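Local coordinates for vesicular integral-membrane protein VIP36 (Canis lupus familiaris, PDB 2DUR), which is an intracellular lectin of the early secretory pathway that binds high-mannose glycans, with calcium as cofactor, and takes part in transporting and sorting glycoproteins, at residues Ala86-Arg91 / Phe100-Asn105; Thr149-Cys154 / Pro246-Leu251; Tyr171-Leu176 / Pro234-Ile239; Tyr203-Ser208 / Met223-Leu228. All coordinates share one frame; numbering follows the deposited sequence.

Interactions 1 and 4 are buried contacts in the lumenal lectin domain, whereas interactions 2 and 3 lie at its surface. Strands 84-90 and 204-211, neighbours in the seven-stranded sheet, carry one side each of interactions 1 and 4; the two contacts touch, among other places, at Ser208, whose OG is hydrogen-bonded to the carbonyl O of Phe100. Interaction 1 covers that sheet with a loop, and interaction 4 joins it to the eight-stranded sheet. Interaction 2 also joins the two sheets, but through their outermost strands, 152-155 and 247-248. The first, second and fourth contacts are apolar, without hydrogen bonds between their segments; interaction 3, at a hairpin tip, is a salt bridge.

Interaction 1 of 4, residues Ala86-Arg91 / Phe100-Asn105; sequences ALWYTR and FGSKDN
Both Trp88 and Ser102 owe their meeting to chi1: CG of Trp88 is beside the backbone N (chi1 -59°), anti to the carbonyl carbon, while OG of Ser102 is anti to the backbone N (-172°), which brings OG over one face of the indole. There OG stands 3.8 Å above the ring plane, displaced toward the rim, and the CB of Ser102 makes the closest touch, 3.6 Å from CZ2 of Trp88. A small side chain suits this spot, since the loop backbone runs close to the flat ring; the carbonyl O of Lys103 lies 4.2 Å from CH2 of Trp88. The polar end of the indole is satisfied elsewhere: NE1 is hydrogen-bonded to OG of Ser208, which also bonds the carbonyl O of Phe100 and so ties ring and loop to one hydroxyl. Two residues along the strand, Ala86 packs its CB 3.8 Å from CB of Phe100, its short methyl leaving the loop room to come close. By nearest atoms, the side chain of Phe100 is about 4 Å from that of Asp114, a calcium ligand, and about 5 Å from the calcium ion, where the loop borders the calcium-dependent mannose site of an L-type lectin.

Interaction 2 of 4, residues Thr149-Cys154 / Pro246-Leu251; sequences TELAGC and PSVNFL
Leu151 reaches across to Val248 and Phe250 with its two methyl branches, and all the direct contact between the segments is apolar. CD1 of Leu151 comes 3.7 Å from CG2 of Val248, the two side chains lying alongside with their tips pointing opposite ways. CD2 of Leu151 touches both residues, sitting against the methyls of Val248 and 3.8 Å from CE2 of Phe250, at the edge of that ring and near its plane. The leucine gets there with an unusual chi1 of -114°, away from the staggered values, while CD1 continues straight on, anti to CA. Val248 serves both partners: CG1 is anti to its own backbone N (chi1 -177°) and sits 3.6 Å above the plane of the Phe250 ring, over its rim, while CG2 makes the closer touch with Leu151. A branched side chain therefore suits the middle position.

The contact bridges the margins of the beta sandwich. Leu151 and Val248 lie at the outermost strands of the two sheets, 152-155 of the seven-stranded and 247-248 of the eight-stranded one; Phe250 follows in the loop. Further apolar cover comes from Val131 and Val133 of the first sheet and Ile194 of the second, all touching Leu151.

Backbone hydrogen bonds within the sheets pair Leu151 with Val131 and Asn249 with Gly196. Among charged groups, Glu150 forms a salt bridge with Arg124, and its OE2 is bonded to the hydroxyl of Tyr128. A covalent tie links the same two sheets again: Cys154 is joined by a disulfide to Cys191 of strand 189-198.

Interaction 3 of 4, residues Tyr171-Leu176 / Pro234-Ile239; sequences YSRGRL and PDEENI
A solvent-facing salt bridge between Arg173 and Glu236 joins the tip of a beta hairpin to the short helix 234-238 at the surface of the domain. The guanidinium grips the carboxylate end-on with two nitrogens: NH1 of Arg173 gives a hydrogen bond to OE1 of Glu236 at 3.3 Å, and NH2 of Arg173 one to OE2 of Glu236 at 3.2 Å. Both bonds are fairly straight, with N-H...O angles of 160°, but rather long. Both carboxylate oxygens lie near the guanidinium plane, yet each is approached from above the carboxylate's own plane, for the two flat groups are turned 54° apart. Arg173 occupies the first inner position of the type I' turn from Ser172 to Arg175, which connects strands 165-172 and 175-181 of the lectin sandwich. Its chain bends at chi3 and crosses the extended glutamate at about a right angle, a reach suited to a long, flexible residue on an exposed turn. Glu236 has a second task, as its OE1 also accepts the backbone N-H of Thr233, just before the helix. That bond would limit the rotation of the carboxylate. The side chain of Arg173 also touches Val230 and His232.

Interaction 4 of 4, residues Tyr203-Ser208 / Met223-Leu228; sequences YYFGAS and MKLFQL
Phe205 and Leu225 meet inside the domain, and the phenylalanine can be followed from CB to its tip. Its CB points toward strand 223-227, and with CG anti to the carbonyl carbon (chi1 -71°) the ring extends into the packed interior between the sheets. Farther along the ring, CE2 of Phe205 lies 4.0 Å from CD2 of Leu225 and also touches the leucine CG. At the tip, CZ of Phe205 makes the closest approach, 3.8 Å from CD2 of Leu225. The two side chains cross at about a right angle, the leucine presenting its branch because its CG is anti to its backbone N (chi1 -169°).

This is the hydrophobic interior of the beta sandwich of L-type lectins. Strands 204-211 and 217-227 follow each other in the chain but belong to facing sheets; their short segments run nearly antiparallel with axes 10.2 Å apart, so side chains do the bridging. A large ring and a branched leucine suit such a depth, and Trp64, packed edge-to-face with Phe205, and Tyr89 add more aromatic bulk.

Where strand 204-211 carries only the methyl of Ala207, the opposite side supplies the length. Met223 stretches out so that its SD sits 4.2 Å from CB of Ala207, and its CE turns back to 4.3 Å from the carbonyl O of Gly206. Met66 of strand 64-73 touches Phe205, Met223 and Leu225 alike.

Interaction 1 of 4, residues Ala86-Arg91 / Phe100-Asn105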
loop_
_atom_site.group_PDB
_atom_site.type_symbol
_atom_site.label_atom_id
_atom_site.label_comp_id
_atom_site.label_asym_id
_atom_site.label_seq_id
_atom_site.Cartn_x
_atom_site.Cartn_y
_atom_site.Cartn_z
ATOM N N ALA A 86 -1.833 -4.693 -1.885
ATOM C CA ALA A 86 -1.045 -3.548 -2.420
ATOM C C ALA A 86 -1.565 -2.259 -1.809
ATOM O O ALA A 86 -2.771 -2.087 -1.648
ATOM C CB ALA A 86 -1.151 -3.468 -3.942
ATOM N N LEU A 87 -0.640 -1.374 -1.442
ATOM C CA LEU A 87 -0.945 -0.019 -1.008
ATOM C C LEU A 87 -0.495 0.899 -2.116
ATOM O O LEU A 87 0.577 0.692 -2.664
ATOM C CB LEU A 87 -0.154 0.312 0.263
ATOM C CG LEU A 87 -0.425 -0.662 1.403
ATOM C CD1 LEU A 87 0.479 -0.348 2.592
ATOM C CD2 LEU A 87 -1.910 -0.623 1.815
ATOM N N TRP A 88 -1.300 1.918 -2.412
ATOM C CA TRP A 88 -1.112 2.732 -3.578
ATOM C C TRP A 88 -1.034 4.201 -3.255
ATOM O O TRP A 88 -1.776 4.709 -2.398
ATOM C CB TRP A 88 -2.298 2.531 -4.532
ATOM C CG TRP A 88 -2.471 1.125 -4.962
ATOM C CD1 TRP A 88 -3.376 0.223 -4.478
ATOM C CD2 TRP A 88 -1.718 0.443 -5.969
ATOM N NE1 TRP A 88 -3.229 -0.994 -5.119
ATOM C CE2 TRP A 88 -2.246 -0.872 -6.069
ATOM C CE3 TRP A 88 -0.657 0.830 -6.831
ATOM C CZ2 TRP A 88 -1.729 -1.825 -6.961
ATOM C CZ3 TRP A 88 -0.165 -0.120 -7.755
ATOM C CH2 TRP A 88 -0.706 -1.423 -7.823
ATOM N N TYR A 89 -0.164 4.885 -3.983
ATOM C CA TYR A 89 -0.213 6.342 -4.096
ATOM C C TYR A 89 -0.059 6.633 -5.587
ATOM O O TYR A 89 1.051 6.627 -6.135
ATOM C CB TYR A 89 0.891 6.972 -3.243
ATOM C CG TYR A 89 0.988 8.465 -3.388
ATOM C CD1 TYR A 89 0.070 9.298 -2.756
ATOM C CD2 TYR A 89 1.997 9.049 -4.169
ATOM C CE1 TYR A 89 0.143 10.684 -2.891
ATOM C CE2 TYR A 89 2.090 10.457 -4.312
ATOM C CZ TYR A 89 1.164 11.257 -3.652
ATOM O OH TYR A 89 1.250 12.635 -3.786
ATOM N N THR A 90 -1.196 6.805 -6.258
ATOM C CA THR A 90 -1.210 6.753 -7.721
ATOM C C THR A 90 -2.064 7.821 -8.377
ATOM O O THR A 90 -2.995 8.367 -7.784
ATOM C CB THR A 90 -1.670 5.367 -8.255
ATOM O OG1 THR A 90 -2.973 5.041 -7.740
ATOM C CG2 THR A 90 -0.675 4.265 -7.889
ATOM N N ARG A 91 -1.758 8.076 -9.641
ATOM C CA ARG A 91 -2.500 9.041 -10.439
ATOM C C ARG A 91 -3.970 8.677 -10.555
ATOM O O ARG A 91 -4.853 9.546 -10.433
ATOM C CB ARG A 91 -1.900 9.105 -11.833
ATOM C CG ARG A 91 -2.437 10.272 -12.648
ATOM C CD ARG A 91 -1.984 10.125 -14.098
ATOM N NE ARG A 91 -2.676 9.021 -14.753
ATOM C CZ ARG A 91 -2.436 8.618 -16.004
ATOM N NH1 ARG A 91 -1.477 9.190 -16.744
ATOM N NH2 ARG A 91 -3.153 7.614 -16.500
ATOM N N PHE A 100 -2.524 -7.280 -7.433
ATOM C CA PHE A 100 -3.264 -7.387 -6.160
ATOM C C PHE A 100 -4.601 -6.663 -6.216
ATOM O O PHE A 100 -4.988 -5.967 -5.269
ATOM C CB PHE A 100 -2.380 -6.867 -5.014
ATOM C CG PHE A 100 -1.063 -7.557 -4.947
ATOM C CD1 PHE A 100 -0.943 -8.814 -4.357
ATOM C CD2 PHE A 100 0.068 -6.992 -5.557
ATOM C CE1 PHE A 100 0.276 -9.489 -4.315
ATOM C CE2 PHE A 100 1.290 -7.662 -5.527
ATOM C CZ PHE A 100 1.415 -8.903 -4.910
ATOM N N GLY A 101 -5.338 -6.858 -7.303
ATOM C CA GLY A 101 -6.670 -6.289 -7.405
ATOM C C GLY A 101 -6.817 -4.985 -8.133
ATOM O O GLY A 101 -7.945 -4.612 -8.448
ATOM N N SER A 102 -5.706 -4.285 -8.440
ATOM C CA SER A 102 -5.741 -2.980 -9.081
ATOM C C SER A 102 -4.973 -2.982 -10.432
ATOM O O SER A 102 -4.295 -3.964 -10.764
ATOM C CB SER A 102 -5.118 -1.939 -8.140
ATOM O OG SER A 102 -5.271 -0.614 -8.616
ATOM N N LYS A 103 -5.075 -1.885 -11.168
ATOM C CA LYS A 103 -4.548 -1.812 -12.548
ATOM C C LYS A 103 -3.038 -1.942 -12.609
ATOM O O LYS A 103 -2.313 -1.507 -11.706
ATOM C CB LYS A 103 -4.995 -0.514 -13.256
ATOM C CG LYS A 103 -4.300 0.742 -12.787
ATOM C CD LYS A 103 -4.830 2.055 -13.428
ATOM C CE LYS A 103 -4.631 2.093 -14.942
ATOM N NZ LYS A 103 -3.222 2.202 -15.402
ATOM N N ASP A 104 -2.578 -2.566 -13.687
ATOM C CA ASP A 104 -1.161 -2.609 -14.024
ATOM C C ASP A 104 -0.809 -1.303 -14.739
ATOM O O ASP A 104 -1.702 -0.452 -14.975
ATOM C CB ASP A 104 -0.917 -3.802 -14.939
ATOM C CG ASP A 104 0.518 -4.304 -14.908
ATOM O OD1 ASP A 104 1.381 -3.696 -14.230
ATOM O OD2 ASP A 104 0.777 -5.350 -15.561
ATOM N N ASN A 105 0.475 -1.104 -15.067
ATOM C CA ASN A 105 0.894 0.069 -15.865
ATOM C C ASN A 105 0.410 1.351 -15.196
ATOM O O ASN A 105 -0.068 2.307 -15.838
ATOM C CB ASN A 105 0.326 -0.026 -17.297
ATOM C CG ASN A 105 0.924 -1.165 -18.071
ATOM O OD1 ASN A 105 0.312 -2.241 -18.187
ATOM N ND2 ASN A 105 2.131 -0.962 -18.586
#

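Interaction 2 of 4, residues Thr149-Cys154 / Pro246-Leu251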
loop_
_atom_site.group_PDB
_atom_site.type_symbol
_atom_site.label_atom_id
_atom_site.label_comp_id
_atom_site.label_asym_id
_atom_site.label_seq_id
_atom_site.Cartn_x
_atom_site.Cartn_y
_atom_site.Cartn_z
ATOM N N THR A 149 10.964 -5.503 -11.602
ATOM C CA THR A 149 10.596 -4.112 -11.304
ATOM C C THR A 149 10.700 -3.765 -9.809
ATOM O O THR A 149 10.246 -2.707 -9.395
ATOM C CB THR A 149 9.193 -3.781 -11.836
ATOM O OG1 THR A 149 8.234 -4.736 -11.358
ATOM C CG2 THR A 149 9.188 -3.785 -13.375
ATOM N N GLU A 150 11.275 -4.668 -9.023
ATOM C CA GLU A 150 11.482 -4.392 -7.586
ATOM C C GLU A 150 12.523 -3.296 -7.383
ATOM O O GLU A 150 13.650 -3.418 -7.857
ATOM C CB GLU A 150 11.948 -5.662 -6.865
ATOM C CG GLU A 150 12.276 -5.385 -5.375
ATOM C CD GLU A 150 12.877 -6.570 -4.626
ATOM O OE1 GLU A 150 12.934 -7.684 -5.173
ATOM O OE2 GLU A 150 13.308 -6.371 -3.479
ATOM N N LEU A 151 12.145 -2.222 -6.691
ATOM C CA LEU A 151 13.097 -1.178 -6.310
ATOM C C LEU A 151 13.870 -1.581 -5.058
ATOM O O LEU A 151 15.097 -1.378 -4.955
ATOM C CB LEU A 151 12.350 0.123 -6.029
ATOM C CG LEU A 151 12.455 1.387 -6.838
ATOM C CD1 LEU A 151 11.711 2.457 -6.082
ATOM C CD2 LEU A 151 13.929 1.802 -7.055
ATOM N N ALA A 152 13.137 -2.127 -4.088
ATOM C CA ALA A 152 13.702 -2.567 -2.806
ATOM C C ALA A 152 12.643 -3.413 -2.114
ATOM O O ALA A 152 11.479 -3.353 -2.479
ATOM C CB ALA A 152 14.085 -1.385 -1.921
ATOM N N GLY A 153 13.046 -4.204 -1.135
ATOM C CA GLY A 153 12.071 -5.027 -0.418
ATOM C C GLY A 153 12.697 -5.750 0.757
ATOM O O GLY A 153 13.901 -5.605 1.036
ATOM N N CYS A 154 11.861 -6.484 1.471
ATOM C CA CYS A 154 12.325 -7.256 2.622
ATOM C C CYS A 154 11.362 -8.404 2.865
ATOM O O CYS A 154 10.187 -8.308 2.547
ATOM C CB CYS A 154 12.433 -6.367 3.879
ATOM S SG CYS A 154 10.863 -6.076 4.771
ATOM N N PRO A 246 6.678 10.440 -11.945
ATOM C CA PRO A 246 7.185 9.398 -11.046
ATOM C C PRO A 246 8.456 8.804 -11.621
ATOM O O PRO A 246 8.490 8.383 -12.786
ATOM C CB PRO A 246 6.044 8.361 -11.014
ATOM C CG PRO A 246 4.825 9.152 -11.345
ATOM C CD PRO A 246 5.287 10.175 -12.368
ATOM N N SER A 247 9.523 8.776 -10.824
ATOM C CA SER A 247 10.802 8.247 -11.302
ATOM C C SER A 247 11.702 8.013 -10.111
ATOM O O SER A 247 11.321 8.321 -8.970
ATOM C CB SER A 247 11.484 9.210 -12.288
ATOM O OG SER A 247 11.923 10.364 -11.610
ATOM N N VAL A 248 12.873 7.440 -10.377
ATOM C CA VAL A 248 13.864 7.215 -9.320
ATOM C C VAL A 248 15.223 7.608 -9.875
ATOM O O VAL A 248 15.575 7.214 -10.991
ATOM C CB VAL A 248 13.896 5.755 -8.838
ATOM C CG1 VAL A 248 14.916 5.578 -7.668
ATOM C CG2 VAL A 248 12.482 5.305 -8.393
ATOM N N ASN A 249 15.933 8.446 -9.127
ATOM C CA ASN A 249 17.334 8.741 -9.442
ATOM C C ASN A 249 18.209 7.714 -8.722
ATOM O O ASN A 249 17.946 7.390 -7.556
ATOM C CB ASN A 249 17.711 10.141 -8.968
ATOM C CG ASN A 249 16.873 11.219 -9.613
ATOM O OD1 ASN A 249 16.512 11.105 -10.787
ATOM N ND2 ASN A 249 16.547 12.267 -8.846
ATOM N N PHE A 250 19.268 7.234 -9.377
ATOM C CA PHE A 250 20.112 6.189 -8.804
ATOM C C PHE A 250 21.549 6.627 -8.594
ATOM O O PHE A 250 22.194 7.145 -9.508
ATOM C CB PHE A 250 20.109 4.937 -9.667
ATOM C CG PHE A 250 18.772 4.281 -9.751
ATOM C CD1 PHE A 250 17.924 4.544 -10.825
ATOM C CD2 PHE A 250 18.349 3.416 -8.748
ATOM C CE1 PHE A 250 16.668 3.945 -10.897
ATOM C CE2 PHE A 250 17.095 2.815 -8.819
ATOM C CZ PHE A 250 16.265 3.070 -9.882
ATOM N N LEU A 251 22.052 6.401 -7.383
ATOM C CA LEU A 251 23.457 6.664 -7.106
ATOM C C LEU A 251 24.327 5.754 -7.972
ATOM O O LEU A 251 24.038 4.560 -8.133
ATOM C CB LEU A 251 23.739 6.434 -5.609
ATOM C CG LEU A 251 25.114 6.839 -5.090
ATOM C CD1 LEU A 251 25.208 8.376 -5.025
ATOM C CD2 LEU A 251 25.345 6.199 -3.702
#

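Interaction 3 of 4, residues Tyr171-Leu176 / Pro234-Ile239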
loop_
_atom_site.group_PDB
_atom_site.type_symbol
_atom_site.label_atom_id
_atom_site.label_comp_id
_atom_site.label_asym_id
_atom_site.label_seq_id
_atom_site.Cartn_x
_atom_site.Cartn_y
_atom_site.Cartn_z
ATOM N N TYR A 171 7.209 9.223 3.260
ATOM C CA TYR A 171 7.783 9.808 2.074
ATOM C C TYR A 171 8.063 11.293 2.314
ATOM O O TYR A 171 7.160 12.050 2.621
ATOM C CB TYR A 171 6.836 9.599 0.870
ATOM C CG TYR A 171 7.424 10.179 -0.396
ATOM C CD1 TYR A 171 8.629 9.673 -0.919
ATOM C CD2 TYR A 171 6.831 11.261 -1.033
ATOM C CE1 TYR A 171 9.208 10.215 -2.084
ATOM C CE2 TYR A 171 7.402 11.833 -2.188
ATOM C CZ TYR A 171 8.591 11.298 -2.706
ATOM O OH TYR A 171 9.157 11.833 -3.834
ATOM N N SER A 172 9.327 11.702 2.166
ATOM C CA SER A 172 9.706 13.093 2.398
ATOM C C SER A 172 11.060 13.359 1.771
ATOM O O SER A 172 12.020 12.591 2.014
ATOM C CB SER A 172 9.784 13.380 3.911
ATOM O OG SER A 172 10.233 14.729 4.146
ATOM N N ARG A 173 11.134 14.432 0.982
ATOM C CA ARG A 173 12.401 14.886 0.373
ATOM C C ARG A 173 13.115 13.733 -0.360
ATOM O O ARG A 173 14.349 13.562 -0.285
ATOM C CB ARG A 173 13.313 15.513 1.442
ATOM C CG ARG A 173 12.692 16.774 2.075
ATOM C CD ARG A 173 13.659 17.455 3.029
ATOM N NE ARG A 173 14.720 18.096 2.258
ATOM C CZ ARG A 173 14.675 19.329 1.769
ATOM N NH1 ARG A 173 13.621 20.126 1.977
ATOM N NH2 ARG A 173 15.714 19.776 1.082
ATOM N N GLY A 174 12.325 12.941 -1.083
ATOM C CA GLY A 174 12.879 11.875 -1.905
ATOM C C GLY A 174 13.202 10.592 -1.192
ATOM O O GLY A 174 13.577 9.613 -1.826
ATOM N N ARG A 175 13.086 10.592 0.149
ATOM C CA ARG A 175 13.368 9.417 0.932
ATOM C C ARG A 175 12.074 8.654 1.168
ATOM O O ARG A 175 11.102 9.210 1.672
ATOM C CB ARG A 175 14.043 9.789 2.274
ATOM C CG ARG A 175 14.488 8.606 3.102
ATOM C CD ARG A 175 15.013 9.124 4.447
ATOM N NE ARG A 175 15.410 8.021 5.323
ATOM C CZ ARG A 175 15.950 8.207 6.545
ATOM N NH1 ARG A 175 16.131 9.442 7.021
ATOM N NH2 ARG A 175 16.280 7.165 7.294
ATOM N N LEU A 176 12.101 7.381 0.802
ATOM C CA LEU A 176 10.952 6.486 0.964
ATOM C C LEU A 176 11.340 5.416 1.967
ATOM O O LEU A 176 12.280 4.652 1.750
ATOM C CB LEU A 176 10.602 5.847 -0.394
ATOM C CG LEU A 176 9.444 4.831 -0.347
ATOM C CD1 LEU A 176 8.143 5.480 0.093
ATOM C CD2 LEU A 176 9.281 4.126 -1.703
ATOM N N PRO A 234 11.682 28.735 -0.417
ATOM C CA PRO A 234 10.956 29.413 -1.508
ATOM C C PRO A 234 11.307 28.896 -2.911
ATOM O O PRO A 234 10.415 28.777 -3.758
ATOM C CB PRO A 234 11.377 30.879 -1.349
ATOM C CG PRO A 234 11.598 31.022 0.125
ATOM C CD PRO A 234 12.208 29.705 0.568
ATOM N N ASP A 235 12.583 28.584 -3.147
ATOM C CA ASP A 235 13.010 27.954 -4.401
ATOM C C ASP A 235 12.349 26.585 -4.619
ATOM O O ASP A 235 11.764 26.331 -5.678
ATOM C CB ASP A 235 14.534 27.824 -4.447
ATOM C CG ASP A 235 15.229 29.167 -4.620
ATOM O OD1 ASP A 235 15.053 29.803 -5.691
ATOM O OD2 ASP A 235 15.955 29.579 -3.683
ATOM N N GLU A 236 12.437 25.717 -3.612
ATOM C CA GLU A 236 11.792 24.396 -3.640
ATOM C C GLU A 236 10.263 24.512 -3.794
ATOM O O GLU A 236 9.663 23.797 -4.602
ATOM C CB GLU A 236 12.167 23.580 -2.386
ATOM C CG GLU A 236 13.652 23.172 -2.310
ATOM C CD GLU A 236 14.133 22.760 -0.903
ATOM O OE1 GLU A 236 13.346 22.785 0.067
ATOM O OE2 GLU A 236 15.328 22.409 -0.764
ATOM N N GLU A 237 9.649 25.435 -3.048
ATOM C CA GLU A 237 8.180 25.597 -3.028
ATOM C C GLU A 237 7.547 26.117 -4.338
ATOM O O GLU A 237 6.368 25.850 -4.604
ATOM C CB GLU A 237 7.741 26.469 -1.839
ATOM C CG GLU A 237 7.685 25.738 -0.500
ATOM C CD GLU A 237 7.735 26.673 0.717
ATOM O OE1 GLU A 237 7.039 26.386 1.718
ATOM O OE2 GLU A 237 8.477 27.687 0.685
ATOM N N ASN A 238 8.321 26.837 -5.151
ATOM C CA ASN A 238 7.780 27.484 -6.360
ATOM C C ASN A 238 7.481 26.547 -7.545
ATOM O O ASN A 238 6.600 26.848 -8.366
ATOM C CB ASN A 238 8.655 28.672 -6.809
ATOM C CG ASN A 238 9.722 28.281 -7.836
ATOM O OD1 ASN A 238 10.907 28.194 -7.511
ATOM N ND2 ASN A 238 9.306 28.058 -9.082
ATOM N N ILE A 239 8.215 25.435 -7.654
ATOM C CA ILE A 239 7.971 24.481 -8.745
ATOM C C ILE A 239 6.579 23.868 -8.605
ATOM O O ILE A 239 6.004 23.871 -7.517
ATOM C CB ILE A 239 9.058 23.364 -8.845
ATOM C CG1 ILE A 239 9.049 22.453 -7.616
ATOM C CG2 ILE A 239 10.439 23.968 -9.072
ATOM C CD1 ILE A 239 9.356 20.997 -7.941
#

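Interaction 4 of 4, residues Tyr203-Ser208 / Met223-Leu228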
loop_
_atom_site.group_PDB
_atom_site.type_symbol
_atom_site.label_atom_id
_atom_site.label_comp_id
_atom_site.label_asym_id
_atom_site.label_seq_id
_atom_site.Cartn_x
_atom_site.Cartn_y
_atom_site.Cartn_z
ATOM N N TYR A 203 -1.781 12.850 -6.082
ATOM C CA TYR A 203 -2.137 11.445 -6.319
ATOM C C TYR A 203 -3.096 10.940 -5.222
ATOM O O TYR A 203 -3.320 11.629 -4.215
ATOM C CB TYR A 203 -0.860 10.589 -6.396
ATOM C CG TYR A 203 -0.168 10.563 -7.755
ATOM C CD1 TYR A 203 -0.531 11.430 -8.776
ATOM C CD2 TYR A 203 0.886 9.647 -7.999
ATOM C CE1 TYR A 203 0.112 11.388 -10.032
ATOM C CE2 TYR A 203 1.546 9.608 -9.224
ATOM C CZ TYR A 203 1.145 10.461 -10.249
ATOM O OH TYR A 203 1.804 10.404 -11.452
ATOM N N TYR A 204 -3.655 9.740 -5.417
ATOM C CA TYR A 204 -4.639 9.151 -4.503
ATOM C C TYR A 204 -4.091 8.013 -3.677
ATOM O O TYR A 204 -3.397 7.139 -4.207
ATOM C CB TYR A 204 -5.842 8.596 -5.316
ATOM C CG TYR A 204 -6.607 9.652 -6.035
ATOM C CD1 TYR A 204 -6.309 9.968 -7.353
ATOM C CD2 TYR A 204 -7.656 10.344 -5.396
ATOM C CE1 TYR A 204 -7.009 10.959 -8.023
ATOM C CE2 TYR A 204 -8.351 11.339 -6.058
ATOM C CZ TYR A 204 -8.024 11.639 -7.378
ATOM O OH TYR A 204 -8.713 12.620 -8.059
ATOM N N PHE A 205 -4.408 7.988 -2.381
ATOM C CA PHE A 205 -4.117 6.806 -1.592
ATOM C C PHE A 205 -5.182 5.744 -1.829
ATOM O O PHE A 205 -6.374 6.041 -1.916
ATOM C CB PHE A 205 -4.035 7.119 -0.094
ATOM C CG PHE A 205 -2.801 7.898 0.263
ATOM C CD1 PHE A 205 -1.580 7.249 0.288
ATOM C CD2 PHE A 205 -2.869 9.269 0.533
ATOM C CE1 PHE A 205 -0.415 7.933 0.604
ATOM C CE2 PHE A 205 -1.693 9.979 0.855
ATOM C CZ PHE A 205 -0.478 9.298 0.884
ATOM N N GLY A 206 -4.725 4.515 -1.920
ATOM C CA GLY A 206 -5.635 3.363 -2.092
ATOM C C GLY A 206 -5.044 2.101 -1.495
ATOM O O GLY A 206 -3.859 2.047 -1.148
ATOM N N ALA A 207 -5.878 1.068 -1.351
ATOM C CA ALA A 207 -5.377 -0.239 -0.922
ATOM C C ALA A 207 -6.204 -1.258 -1.691
ATOM O O ALA A 207 -7.383 -1.020 -1.967
ATOM C CB ALA A 207 -5.537 -0.462 0.607
ATOM N N SER A 208 -5.572 -2.373 -2.033
ATOM C CA SER A 208 -6.269 -3.433 -2.738
ATOM C C SER A 208 -5.712 -4.791 -2.371
ATOM O O SER A 208 -4.633 -4.931 -1.776
ATOM C CB SER A 208 -6.207 -3.189 -4.262
ATOM O OG SER A 208 -4.860 -3.281 -4.719
ATOM N N MET A 223 -6.199 3.228 8.219
ATOM C CA MET A 223 -5.117 3.908 7.510
ATOM C C MET A 223 -5.096 5.318 8.069
ATOM O O MET A 223 -6.100 6.019 8.032
ATOM C CB MET A 223 -5.422 3.920 6.018
ATOM C CG MET A 223 -5.415 2.497 5.451
ATOM S SD MET A 223 -5.697 2.441 3.682
ATOM C CE MET A 223 -4.215 3.199 3.029
ATOM N N LYS A 224 -3.960 5.720 8.629
ATOM C CA LYS A 224 -3.874 7.015 9.293
ATOM C C LYS A 224 -2.734 7.768 8.662
ATOM O O LYS A 224 -1.589 7.303 8.710
ATOM C CB LYS A 224 -3.650 6.831 10.798
ATOM C CG LYS A 224 -4.863 6.227 11.505
ATOM C CD LYS A 224 -4.535 5.896 12.963
ATOM C CE LYS A 224 -5.713 5.233 13.667
ATOM N NZ LYS A 224 -5.427 5.106 15.138
ATOM N N LEU A 225 -3.069 8.881 8.031
ATOM C CA LEU A 225 -2.086 9.648 7.277
ATOM C C LEU A 225 -1.702 10.875 8.077
ATOM O O LEU A 225 -2.576 11.686 8.434
ATOM C CB LEU A 225 -2.665 10.041 5.915
ATOM C CG LEU A 225 -1.725 10.635 4.862
ATOM C CD1 LEU A 225 -1.351 12.058 5.181
ATOM C CD2 LEU A 225 -0.485 9.780 4.653
ATOM N N PHE A 226 -0.395 11.036 8.300
ATOM C CA PHE A 226 0.127 12.179 9.062
ATOM C C PHE A 226 0.923 13.117 8.177
ATOM O O PHE A 226 1.717 12.662 7.354
ATOM C CB PHE A 226 1.010 11.672 10.195
ATOM C CG PHE A 226 0.274 10.809 11.175
ATOM C CD1 PHE A 226 0.303 9.423 11.063
ATOM C CD2 PHE A 226 -0.465 11.387 12.206
ATOM C CE1 PHE A 226 -0.384 8.618 11.964
ATOM C CE2 PHE A 226 -1.165 10.591 13.100
ATOM C CZ PHE A 226 -1.123 9.209 12.988
ATOM N N GLN A 227 0.687 14.419 8.327
ATOM C CA GLN A 227 1.513 15.411 7.683
ATOM C C GLN A 227 2.809 15.561 8.483
ATOM O O GLN A 227 2.785 15.712 9.704
ATOM C CB GLN A 227 0.790 16.751 7.612
ATOM C CG GLN A 227 1.590 17.836 6.937
ATOM C CD GLN A 227 0.863 19.169 6.892
ATOM O OE1 GLN A 227 -0.196 19.341 7.507
ATOM N NE2 GLN A 227 1.420 20.113 6.153
ATOM N N LEU A 228 3.936 15.470 7.788
ATOM C CA LEU A 228 5.226 15.776 8.382
ATOM C C LEU A 228 5.524 17.255 8.150
ATOM O O LEU A 228 5.356 17.772 7.044
ATOM C CB LEU A 228 6.320 14.894 7.761
ATOM C CG LEU A 228 6.077 13.379 7.792
ATOM C CD1 LEU A 228 7.220 12.619 7.121
ATOM C CD2 LEU A 228 5.889 12.901 9.218
#